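Local coordinates for protein TqaA (Penicillium aethiopicum, PDB 5DLK) that forms the terminal condensation-like domain of a fungal nonribosomal peptide synthetase, which probably closes the finished peptide into a macrocycle while it is carried on phosphopantetheine, at residues G263-P274 with D431-R442; L286-F294 with L452-F463. One frame throughout, in Å; residues are numbered along the deposited sequence.

Contact 1: G263-P274 with D431-R442; sequences GQTLWTFKGIVP and DRLEVQVCANSR. With EDO (1,2-ethanediol), chain F; EDO (1,2-ethanediol), chain E.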
loop_
_atom_site.group_PDB
_atom_site.type_symbol
_atom_site.label_atom_id
_atom_site.label_comp_id
_atom_site.label_asym_id
_atom_site.label_seq_id
_atom_site.Cartn_x
_atom_site.Cartn_y
_atom_site.Cartn_z
ATOM N N GLY A 263 19.510 -14.146 -2.232
ATOM C CA GLY A 263 18.369 -14.622 -3.002
ATOM C C GLY A 263 17.639 -13.502 -3.721
ATOM O O GLY A 263 18.056 -12.341 -3.662
ATOM N N GLN A 264 16.544 -13.833 -4.403
ATOM C CA GLN A 264 15.814 -12.803 -5.133
ATOM C C GLN A 264 14.315 -12.829 -4.863
ATOM O O GLN A 264 13.759 -13.840 -4.421
ATOM C CB GLN A 264 16.058 -12.937 -6.630
ATOM C CG GLN A 264 15.437 -14.167 -7.252
ATOM C CD GLN A 264 15.691 -14.233 -8.755
ATOM O OE1 GLN A 264 16.252 -13.301 -9.343
ATOM N NE2 GLN A 264 15.286 -15.336 -9.380
ATOM N N THR A 265 13.686 -11.695 -5.126
ATOM C CA THR A 265 12.245 -11.565 -4.987
ATOM C C THR A 265 11.604 -12.436 -6.052
ATOM O O THR A 265 11.937 -12.307 -7.236
ATOM C CB THR A 265 11.806 -10.114 -5.160
ATOM O OG1 THR A 265 12.381 -9.315 -4.120
ATOM C CG2 THR A 265 10.277 -9.989 -5.134
ATOM N N LEU A 266 10.733 -13.349 -5.634
ATOM C CA LEU A 266 9.975 -14.164 -6.578
ATOM C C LEU A 266 8.490 -13.860 -6.483
ATOM O O LEU A 266 7.930 -13.826 -5.374
ATOM C CB LEU A 266 10.174 -15.664 -6.324
ATOM C CG LEU A 266 11.561 -16.279 -6.418
ATOM C CD1 LEU A 266 11.435 -17.795 -6.231
ATOM C CD2 LEU A 266 12.140 -15.955 -7.768
ATOM N N TRP A 267 7.861 -13.659 -7.640
ATOM C CA TRP A 267 6.406 -13.608 -7.738
ATOM C C TRP A 267 5.884 -14.902 -8.350
ATOM O O TRP A 267 6.390 -15.370 -9.383
ATOM C CB TRP A 267 5.933 -12.437 -8.600
ATOM C CG TRP A 267 6.042 -11.100 -7.977
ATOM C CD1 TRP A 267 7.143 -10.294 -7.944
ATOM C CD2 TRP A 267 4.996 -10.386 -7.310
ATOM N NE1 TRP A 267 6.842 -9.116 -7.293
ATOM C CE2 TRP A 267 5.534 -9.146 -6.894
ATOM C CE3 TRP A 267 3.657 -10.673 -7.020
ATOM C CZ2 TRP A 267 4.777 -8.195 -6.205
ATOM C CZ3 TRP A 267 2.907 -9.731 -6.330
ATOM C CH2 TRP A 267 3.469 -8.499 -5.936
ATOM N N THR A 268 4.849 -15.464 -7.745
ATOM C CA THR A 268 4.280 -16.717 -8.237
ATOM C C THR A 268 2.764 -16.564 -8.334
ATOM O O THR A 268 2.126 -16.054 -7.413
ATOM C CB THR A 268 4.671 -17.896 -7.327
ATOM O OG1 THR A 268 6.107 -17.966 -7.247
ATOM C CG2 THR A 268 4.111 -19.222 -7.864
ATOM N N PHE A 269 2.189 -16.966 -9.467
ATOM C CA PHE A 269 0.779 -16.660 -9.740
ATOM C C PHE A 269 -0.021 -17.922 -9.981
ATOM O O PHE A 269 0.471 -18.860 -10.602
ATOM C CB PHE A 269 0.648 -15.747 -10.977
ATOM C CG PHE A 269 1.472 -14.492 -10.907
ATOM C CD1 PHE A 269 0.979 -13.362 -10.277
ATOM C CD2 PHE A 269 2.732 -14.427 -11.489
ATOM C CE1 PHE A 269 1.732 -12.189 -10.212
ATOM C CE2 PHE A 269 3.485 -13.260 -11.426
ATOM C CZ PHE A 269 2.977 -12.142 -10.787
ATOM N N LYS A 270 -1.268 -17.929 -9.523
ATOM C CA LYS A 270 -2.203 -19.013 -9.837
ATOM C C LYS A 270 -3.592 -18.419 -10.024
ATOM O O LYS A 270 -4.135 -17.783 -9.121
ATOM C CB LYS A 270 -2.207 -20.080 -8.736
ATOM C CG LYS A 270 -3.149 -21.276 -8.973
ATOM C CD LYS A 270 -2.867 -21.932 -10.314
ATOM C CE LYS A 270 -3.183 -23.430 -10.305
ATOM N NZ LYS A 270 -4.628 -23.701 -10.324
ATOM N N GLY A 271 -4.177 -18.609 -11.202
ATOM C CA GLY A 271 -5.527 -18.114 -11.423
ATOM C C GLY A 271 -6.579 -19.194 -11.270
ATOM O O GLY A 271 -6.371 -20.344 -11.677
ATOM N N ILE A 272 -7.713 -18.832 -10.679
ATOM C CA ILE A 272 -8.845 -19.747 -10.558
ATOM C C ILE A 272 -10.107 -19.083 -11.047
ATOM O O ILE A 272 -10.153 -17.870 -11.165
ATOM C CB ILE A 272 -9.074 -20.219 -9.101
ATOM C CG1 ILE A 272 -9.296 -19.018 -8.173
ATOM C CG2 ILE A 272 -7.895 -21.020 -8.626
ATOM C CD1 ILE A 272 -9.704 -19.446 -6.738
ATOM N N VAL A 273 -11.122 -19.896 -11.355
ATOM C CA VAL A 273 -12.447 -19.392 -11.658
ATOM C C VAL A 273 -12.897 -18.474 -10.524
ATOM O O VAL A 273 -12.712 -18.840 -9.367
ATOM C CB VAL A 273 -13.442 -20.535 -11.815
ATOM C CG1 VAL A 273 -14.841 -19.986 -12.054
ATOM C CG2 VAL A 273 -12.977 -21.464 -12.946
ATOM N N PRO A 274 -13.441 -17.282 -10.848
ATOM C CA PRO A 274 -13.860 -16.350 -9.788
ATOM C C PRO A 274 -14.845 -17.034 -8.857
ATOM O O PRO A 274 -15.866 -17.566 -9.312
ATOM C CB PRO A 274 -14.509 -15.205 -10.558
ATOM C CG PRO A 274 -13.726 -15.174 -11.855
ATOM C CD PRO A 274 -13.511 -16.653 -12.182
ATOM N N ASP A 431 -12.318 -12.383 -15.215
ATOM C CA ASP A 431 -12.211 -13.750 -15.731
ATOM C C ASP A 431 -11.436 -14.697 -14.811
ATOM O O ASP A 431 -11.369 -15.891 -15.070
ATOM C CB ASP A 431 -11.553 -13.748 -17.111
ATOM C CG ASP A 431 -10.049 -13.526 -17.041
ATOM O OD1 ASP A 431 -9.611 -12.669 -16.245
ATOM O OD2 ASP A 431 -9.305 -14.216 -17.775
ATOM N N ARG A 432 -10.836 -14.166 -13.748
ATOM C CA ARG A 432 -10.093 -15.013 -12.817
ATOM C C ARG A 432 -9.905 -14.298 -11.477
ATOM O O ARG A 432 -9.862 -13.062 -11.425
ATOM C CB ARG A 432 -8.728 -15.386 -13.396
ATOM C CG ARG A 432 -7.749 -14.199 -13.440
ATOM C CD ARG A 432 -6.579 -14.432 -14.366
ATOM N NE ARG A 432 -5.577 -13.370 -14.253
ATOM C CZ ARG A 432 -5.707 -12.150 -14.774
ATOM N NH1 ARG A 432 -6.807 -11.825 -15.447
ATOM N NH2 ARG A 432 -4.736 -11.253 -14.622
ATOM N N LEU A 433 -9.836 -15.074 -10.398
ATOM C CA LEU A 433 -9.249 -14.568 -9.152
ATOM C C LEU A 433 -7.805 -15.012 -9.190
ATOM O O LEU A 433 -7.516 -16.200 -9.314
ATOM C CB LEU A 433 -9.971 -15.109 -7.906
ATOM C CG LEU A 433 -9.347 -14.681 -6.563
ATOM C CD1 LEU A 433 -9.684 -13.240 -6.247
ATOM C CD2 LEU A 433 -9.792 -15.588 -5.415
ATOM N N GLU A 434 -6.881 -14.062 -9.131
ATOM C CA GLU A 434 -5.472 -14.415 -9.214
ATOM C C GLU A 434 -4.825 -14.419 -7.839
ATOM O O GLU A 434 -4.819 -13.399 -7.159
ATOM C CB GLU A 434 -4.741 -13.450 -10.138
ATOM C CG GLU A 434 -3.362 -13.920 -10.498
ATOM C CD GLU A 434 -2.767 -13.082 -11.606
ATOM O OE1 GLU A 434 -2.998 -13.412 -12.790
ATOM O OE2 GLU A 434 -2.105 -12.084 -11.282
ATOM N N VAL A 435 -4.323 -15.577 -7.425
ATOM C CA VAL A 435 -3.591 -15.698 -6.180
ATOM C C VAL A 435 -2.119 -15.460 -6.500
ATOM O O VAL A 435 -1.545 -16.127 -7.363
ATOM C CB VAL A 435 -3.824 -17.087 -5.522
ATOM C CG1 VAL A 435 -2.966 -17.272 -4.272
ATOM C CG2 VAL A 435 -5.322 -17.307 -5.230
ATOM N N GLN A 436 -1.515 -14.489 -5.824
ATOM C CA GLN A 436 -0.131 -14.132 -6.076
ATOM C C GLN A 436 0.673 -14.317 -4.803
ATOM O O GLN A 436 0.288 -13.814 -3.749
ATOM C CB GLN A 436 -0.031 -12.681 -6.545
ATOM C CG GLN A 436 -1.054 -12.316 -7.625
ATOM C CD GLN A 436 -1.072 -10.831 -7.932
ATOM O OE1 GLN A 436 -0.637 -10.014 -7.121
ATOM N NE2 GLN A 436 -1.566 -10.474 -9.116
ATOM N N VAL A 437 1.784 -15.030 -4.888
ATOM C CA VAL A 437 2.684 -15.144 -3.751
ATOM C C VAL A 437 3.945 -14.349 -4.055
ATOM O O VAL A 437 4.515 -14.471 -5.157
ATOM C CB VAL A 437 3.046 -16.617 -3.456
ATOM C CG1 VAL A 437 4.110 -16.691 -2.363
ATOM C CG2 VAL A 437 1.788 -17.423 -3.092
ATOM N N CYS A 438 4.372 -13.531 -3.092
ATOM C CA CYS A 438 5.596 -12.748 -3.255
ATOM C C CYS A 438 6.486 -12.918 -2.032
ATOM O O CYS A 438 6.090 -12.597 -0.897
ATOM C CB CYS A 438 5.276 -11.264 -3.462
ATOM S SG CYS A 438 6.769 -10.277 -3.822
ATOM N N ALA A 439 7.687 -13.428 -2.257
ATOM C CA ALA A 439 8.619 -13.658 -1.166
ATOM C C ALA A 439 10.016 -13.823 -1.719
ATOM O O ALA A 439 10.199 -14.258 -2.855
ATOM C CB ALA A 439 8.224 -14.917 -0.356
ATOM N N ASN A 440 10.997 -13.512 -0.894
ATOM C CA ASN A 440 12.381 -13.783 -1.266
ATOM C C ASN A 440 12.631 -15.286 -1.419
ATOM O O ASN A 440 12.107 -16.085 -0.649
ATOM C CB ASN A 440 13.314 -13.183 -0.228
ATOM C CG ASN A 440 14.755 -13.228 -0.674
ATOM O OD1 ASN A 440 15.408 -14.243 -0.530
ATOM N ND2 ASN A 440 15.238 -12.137 -1.239
ATOM N N SER A 441 13.452 -15.670 -2.400
ATOM C CA SER A 441 13.653 -17.071 -2.729
ATOM C C SER A 441 14.334 -17.825 -1.593
ATOM O O SER A 441 14.268 -19.054 -1.533
ATOM C CB SER A 441 14.488 -17.204 -4.014
ATOM O OG SER A 441 15.702 -16.498 -3.850
ATOM N N ARG A 442 15.002 -17.096 -0.704
ATOM C CA ARG A 442 15.624 -17.721 0.460
ATOM C C ARG A 442 14.560 -18.126 1.476
ATOM O O ARG A 442 14.733 -19.086 2.213
ATOM C CB ARG A 442 16.615 -16.790 1.148
ATOM C CG ARG A 442 17.874 -16.439 0.378
ATOM C CD ARG A 442 18.480 -15.210 1.049
ATOM N NE ARG A 442 17.439 -14.574 1.859
ATOM C CZ ARG A 442 17.585 -13.473 2.586
ATOM N NH1 ARG A 442 18.753 -12.841 2.619
ATOM N NH2 ARG A 442 16.545 -13.009 3.281
HETATM C C1 EDO F . 2.350 -8.454 -10.248
HETATM O O1 EDO F . 1.211 -8.359 -9.377
HETATM C C2 EDO F . 3.384 -7.400 -9.863
HETATM O O2 EDO F . 4.697 -7.877 -10.194
HETATM C C1 EDO E . 9.998 -7.271 -7.863
HETATM O O1 EDO E . 8.776 -6.917 -7.171
HETATM C C2 EDO E . 10.805 -6.047 -8.331
HETATM O O2 EDO E . 11.390 -5.325 -7.225
HETATM O O HOH W 1 13.190 -9.914 -1.592
HETATM O O HOH W 2 6.887 -16.571 -4.995
#
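One face of the Trp267 indole is covered by Cys438, its non-hydrogen-bonded partner across this antiparallel strand pair, a position that brings the two side chains close. The thiol swings anti to the backbone N (chi1 -175°), which carries Cys438 SG over the five-membered ring of Trp267, 3.7 Å from its centroid, while Cys438 CB stands 3.8 Å from the centroid of the six-membered ring of Trp267, almost on the ring normal. A small, polarisable cysteine suits this closely packed spot on an otherwise open face. The next pair, Thr268 with Val437, is hydrogen-bonded, with Thr268 N 2.8 Å from Val437 O and Val437 N 2.7 Å from Thr268 O. Beta-branched Thr268, Val435 and Val437 share the more buried face with Leu266, Ile272 and Leu433, and there Lys270 and Ile272 run against helix 446-465.

Around Trp267 and Phe269 the packing is looser. An ethanediol covers the second face of the indole, and another takes a nearly straight bond from Trp267 NE1 to its O1 at 2.9 Å. Gln436 meets the edge of Phe269 through CG, its amide almost perpendicular to the ring; Gln436 NE2 gives a 2.8 Å bond to the anti lone pair of Glu434 OE2. Arg432 makes salt bridges to Asp431 and Glu434 on this face, while Ile272 and Leu433 pack on the other. At the far end Ser441 OG stands in as acceptor for Gln264 N at 2.8 Å, and Ser441 N donates to Gln264 O at 2.7 Å. The pairing adds strand 265-272 as the outermost strand of the mixed six-stranded sheet of a condensation domain.

Contact 2: L286-F294 with L452-F463; sequences LVKAATALF and LANNISAIITKF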
loop_
_atom_site.group_PDB
_atom_site.type_symbol
_atom_site.label_atom_id
_atom_site.label_comp_id
_atom_site.label_asym_id
_atom_site.label_seq_id
_atom_site.Cartn_x
_atom_site.Cartn_y
_atom_site.Cartn_z
ATOM N N LEU A 286 -13.199 -15.038 2.154
ATOM C CA LEU A 286 -12.963 -16.333 1.533
ATOM C C LEU A 286 -11.458 -16.620 1.433
ATOM O O LEU A 286 -10.994 -17.701 1.782
ATOM C CB LEU A 286 -13.629 -16.369 0.150
ATOM C CG LEU A 286 -13.547 -17.692 -0.606
ATOM C CD1 LEU A 286 -14.153 -18.816 0.225
ATOM C CD2 LEU A 286 -14.316 -17.555 -1.908
ATOM N N VAL A 287 -10.680 -15.626 1.006
ATOM C CA VAL A 287 -9.249 -15.813 0.899
ATOM C C VAL A 287 -8.590 -16.018 2.272
ATOM O O VAL A 287 -7.720 -16.880 2.449
ATOM C CB VAL A 287 -8.591 -14.604 0.210
ATOM C CG1 VAL A 287 -7.081 -14.741 0.267
ATOM C CG2 VAL A 287 -9.108 -14.480 -1.234
ATOM N N LYS A 288 -8.992 -15.209 3.241
ATOM C CA LYS A 288 -8.376 -15.295 4.566
ATOM C C LYS A 288 -8.794 -16.565 5.309
ATOM O O LYS A 288 -7.986 -17.141 6.051
ATOM C CB LYS A 288 -8.710 -14.023 5.363
ATOM C CG LYS A 288 -7.920 -12.849 4.750
ATOM C CD LYS A 288 -8.513 -11.505 5.110
ATOM C CE LYS A 288 -7.780 -10.401 4.314
ATOM N NZ LYS A 288 -8.305 -9.029 4.645
ATOM N N ALA A 289 -10.039 -17.010 5.116
ATOM C CA ALA A 289 -10.475 -18.273 5.726
ATOM C C ALA A 289 -9.703 -19.437 5.147
ATOM O O ALA A 289 -9.326 -20.358 5.869
ATOM C CB ALA A 289 -11.964 -18.494 5.528
ATOM N N ALA A 290 -9.463 -19.407 3.832
ATOM C CA ALA A 290 -8.702 -20.475 3.201
ATOM C C ALA A 290 -7.280 -20.523 3.774
ATOM O O ALA A 290 -6.726 -21.596 4.050
ATOM C CB ALA A 290 -8.661 -20.278 1.658
ATOM N N THR A 291 -6.692 -19.348 3.944
ATOM C CA THR A 291 -5.357 -19.235 4.515
ATOM C C THR A 291 -5.336 -19.769 5.960
ATOM O O THR A 291 -4.383 -20.454 6.365
ATOM C CB THR A 291 -4.873 -17.778 4.472
ATOM O OG1 THR A 291 -4.833 -17.350 3.100
ATOM C CG2 THR A 291 -3.472 -17.655 5.083
ATOM N N ALA A 292 -6.383 -19.470 6.722
ATOM C CA ALA A 292 -6.449 -19.950 8.108
ATOM C C ALA A 292 -6.522 -21.464 8.184
ATOM O O ALA A 292 -5.875 -22.079 9.033
ATOM C CB ALA A 292 -7.645 -19.344 8.839
ATOM N N LEU A 293 -7.297 -22.066 7.293
ATOM C CA LEU A 293 -7.408 -23.520 7.292
ATOM C C LEU A 293 -6.071 -24.154 6.915
ATOM O O LEU A 293 -5.657 -25.164 7.515
ATOM C CB LEU A 293 -8.506 -23.996 6.335
ATOM C CG LEU A 293 -8.702 -25.512 6.389
ATOM C CD1 LEU A 293 -9.124 -25.969 7.790
ATOM C CD2 LEU A 293 -9.726 -25.920 5.350
ATOM N N PHE A 294 -5.425 -23.584 5.900
ATOM C CA PHE A 294 -4.100 -24.021 5.464
ATOM C C PHE A 294 -3.135 -24.009 6.646
ATOM O O PHE A 294 -2.415 -25.001 6.903
ATOM C CB PHE A 294 -3.588 -23.122 4.321
ATOM C CG PHE A 294 -2.159 -23.417 3.897
ATOM C CD1 PHE A 294 -1.901 -24.350 2.913
ATOM C CD2 PHE A 294 -1.096 -22.731 4.472
ATOM C CE1 PHE A 294 -0.574 -24.613 2.512
ATOM C CE2 PHE A 294 0.214 -22.989 4.084
ATOM C CZ PHE A 294 0.467 -23.936 3.107
ATOM N N LEU A 452 2.360 -23.316 -2.416
ATOM C CA LEU A 452 1.545 -22.427 -1.595
ATOM C C LEU A 452 0.411 -21.811 -2.418
ATOM O O LEU A 452 -0.737 -21.838 -2.002
ATOM C CB LEU A 452 2.405 -21.320 -0.979
ATOM C CG LEU A 452 1.622 -20.325 -0.125
ATOM C CD1 LEU A 452 0.943 -21.008 1.061
ATOM C CD2 LEU A 452 2.545 -19.181 0.316
ATOM N N ALA A 453 0.732 -21.252 -3.584
ATOM C CA ALA A 453 -0.302 -20.634 -4.413
ATOM C C ALA A 453 -1.340 -21.670 -4.856
ATOM O O ALA A 453 -2.544 -21.387 -4.897
ATOM C CB ALA A 453 0.335 -19.929 -5.641
ATOM N N ASN A 454 -0.871 -22.869 -5.189
ATOM C CA ASN A 454 -1.762 -23.956 -5.579
ATOM C C ASN A 454 -2.699 -24.387 -4.458
ATOM O O ASN A 454 -3.895 -24.549 -4.675
ATOM C CB ASN A 454 -0.950 -25.162 -6.046
ATOM C CG ASN A 454 -0.439 -24.988 -7.472
ATOM O OD1 ASN A 454 -0.899 -24.102 -8.197
ATOM N ND2 ASN A 454 0.518 -25.819 -7.871
ATOM N N ASN A 455 -2.140 -24.598 -3.274
ATOM C CA ASN A 455 -2.945 -25.064 -2.134
ATOM C C ASN A 455 -4.002 -24.038 -1.709
ATOM O O ASN A 455 -5.168 -24.377 -1.499
ATOM C CB ASN A 455 -2.056 -25.363 -0.929
ATOM C CG ASN A 455 -1.167 -26.580 -1.122
ATOM O OD1 ASN A 455 -0.225 -26.775 -0.352
ATOM N ND2 ASN A 455 -1.426 -27.374 -2.162
ATOM N N ILE A 456 -3.565 -22.791 -1.554
ATOM C CA ILE A 456 -4.475 -21.708 -1.172
ATOM C C ILE A 456 -5.598 -21.581 -2.200
ATOM O O ILE A 456 -6.766 -21.514 -1.838
ATOM C CB ILE A 456 -3.743 -20.343 -1.051
ATOM C CG1 ILE A 456 -2.692 -20.366 0.072
ATOM C CG2 ILE A 456 -4.741 -19.213 -0.801
ATOM C CD1 ILE A 456 -3.267 -20.641 1.467
ATOM N N SER A 457 -5.247 -21.567 -3.487
ATOM C CA SER A 457 -6.281 -21.448 -4.507
ATOM C C SER A 457 -7.224 -22.663 -4.504
ATOM O O SER A 457 -8.426 -22.491 -4.700
ATOM C CB SER A 457 -5.652 -21.235 -5.894
ATOM O OG SER A 457 -4.899 -22.359 -6.291
ATOM N N ALA A 458 -6.700 -23.862 -4.253
ATOM C CA ALA A 458 -7.527 -25.067 -4.209
ATOM C C ALA A 458 -8.554 -25.010 -3.080
ATOM O O ALA A 458 -9.707 -25.417 -3.246
ATOM C CB ALA A 458 -6.650 -26.320 -4.052
ATOM N N ILE A 459 -8.112 -24.531 -1.924
ATOM C CA ILE A 459 -9.018 -24.377 -0.776
ATOM C C ILE A 459 -10.093 -23.346 -1.063
ATOM O O ILE A 459 -11.272 -23.585 -0.768
ATOM C CB ILE A 459 -8.239 -23.985 0.505
ATOM C CG1 ILE A 459 -7.262 -25.101 0.885
ATOM C CG2 ILE A 459 -9.231 -23.733 1.685
ATOM C CD1 ILE A 459 -6.097 -24.598 1.720
ATOM N N ILE A 460 -9.713 -22.211 -1.651
ATOM C CA ILE A 460 -10.700 -21.182 -1.999
ATOM C C ILE A 460 -11.792 -21.779 -2.898
ATOM O O ILE A 460 -12.991 -21.593 -2.671
ATOM C CB ILE A 460 -10.040 -19.992 -2.712
ATOM C CG1 ILE A 460 -9.141 -19.206 -1.732
ATOM C CG2 ILE A 460 -11.104 -19.062 -3.285
ATOM C CD1 ILE A 460 -8.247 -18.133 -2.419
ATOM N N THR A 461 -11.362 -22.467 -3.955
ATOM C CA THR A 461 -12.345 -23.078 -4.857
ATOM C C THR A 461 -13.197 -24.148 -4.155
ATOM O O THR A 461 -14.395 -24.249 -4.391
ATOM C CB THR A 461 -11.659 -23.689 -6.081
ATOM O OG1 THR A 461 -11.035 -22.635 -6.818
ATOM C CG2 THR A 461 -12.683 -24.386 -6.959
ATOM N N LYS A 462 -12.585 -24.932 -3.276
ATOM C CA LYS A 462 -13.350 -25.950 -2.558
ATOM C C LYS A 462 -14.404 -25.307 -1.643
ATOM O O LYS A 462 -15.552 -25.755 -1.585
ATOM C CB LYS A 462 -12.408 -26.846 -1.761
ATOM C CG LYS A 462 -13.079 -28.073 -1.158
ATOM C CD LYS A 462 -12.081 -29.218 -0.982
ATOM C CE LYS A 462 -11.405 -29.571 -2.304
ATOM N NZ LYS A 462 -10.495 -30.748 -2.173
ATOM N N PHE A 463 -14.009 -24.253 -0.937
ATOM C CA PHE A 463 -14.941 -23.526 -0.070
ATOM C C PHE A 463 -16.138 -22.995 -0.861
ATOM O O PHE A 463 -17.287 -23.088 -0.418
ATOM C CB PHE A 463 -14.233 -22.359 0.618
ATOM C CG PHE A 463 -13.381 -22.746 1.820
ATOM C CD1 PHE A 463 -13.207 -24.058 2.196
ATOM C CD2 PHE A 463 -12.761 -21.744 2.570
ATOM C CE1 PHE A 463 -12.405 -24.393 3.297
ATOM C CE2 PHE A 463 -11.979 -22.057 3.679
ATOM C CZ PHE A 463 -11.804 -23.366 4.053
#
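Two helices cross here in a buried, largely apolar interface, 283-299 against 446-465, on one side of the mixed six-stranded sheet of the condensation domain. The axes of segments 286-294 and 452-463 approach to 8.7 Å at an angle of 118°, and Ala290 makes that closeness possible. Ala290 CB, the whole of its side chain, drops among Ile456, Ile459, Ile460 and Phe463 and meets Ile459 CG2 at 3.5 Å and Ile460 CG1 at 3.6 Å.

This is knobs-into-holes packing, with larger knobs flanking the small one. Phe294 enters from helix 283-299 between Leu452, Asn455, Ile456 and Ile459, its CG anti to the backbone N (chi1 174°), which sends the ring out along the partner helix. Phe294 CZ rests 3.6 Å from Leu452 CD1, and Asn455 OD1 comes up in the ring plane at the edge, 3.6 Å from Phe294 CE1; the amide nitrogen of Asn455 is engaged by Glu451. Phe463 answers from the opposite helix, entering among Leu286, Ala289, Ala290 and Leu293. Leu293 CD2 touches the ring edge at Phe463 CZ, 3.5 Å away, and Ile459 CG2 from its own helix covers one face toward the rim. The slim Ala289 lets the Phe463 ring come close to the backbone between Ala289 and Ala290, while Leu286 slides past it in the reverse direction, Leu286 CD1 reaching Phe463 CB at 3.6 Å.

Ile460 packs against both Leu286 and Val287, CG2 on the first and CD1 on the second. Farther round helix 283-299, Val287 and Thr291 press on strand 386-390. Thr291 OG1 donates to Val287 O at 3.0 Å, satisfying the hydroxyl in a buried place; that oxygen also accepts from Thr291 N on the opposite face of its carbonyl plane.

How the contacts relate
Contacts 1 and 2 lie with their centres about 13 Å apart in the same half of the condensation domain, as neighbouring layers of one alpha/beta unit. Their segments alternate along the chain: strand 265-272 leads into helix 283-299, and much later strand 433-440 leads into helix 446-465, so each contact joins the same two distant strand-helix units. The layers touch where Lys270 and Ile272 meet Asn454, Ser457 and Thr461, as with Ile272 CG2 and Ser457 CB at 3.5 Å. Together they set the sheet edge and its helices beside Thr282 and Asn392, which bind phosphopantetheine, though none is bound to this chain; they probably help shape that region.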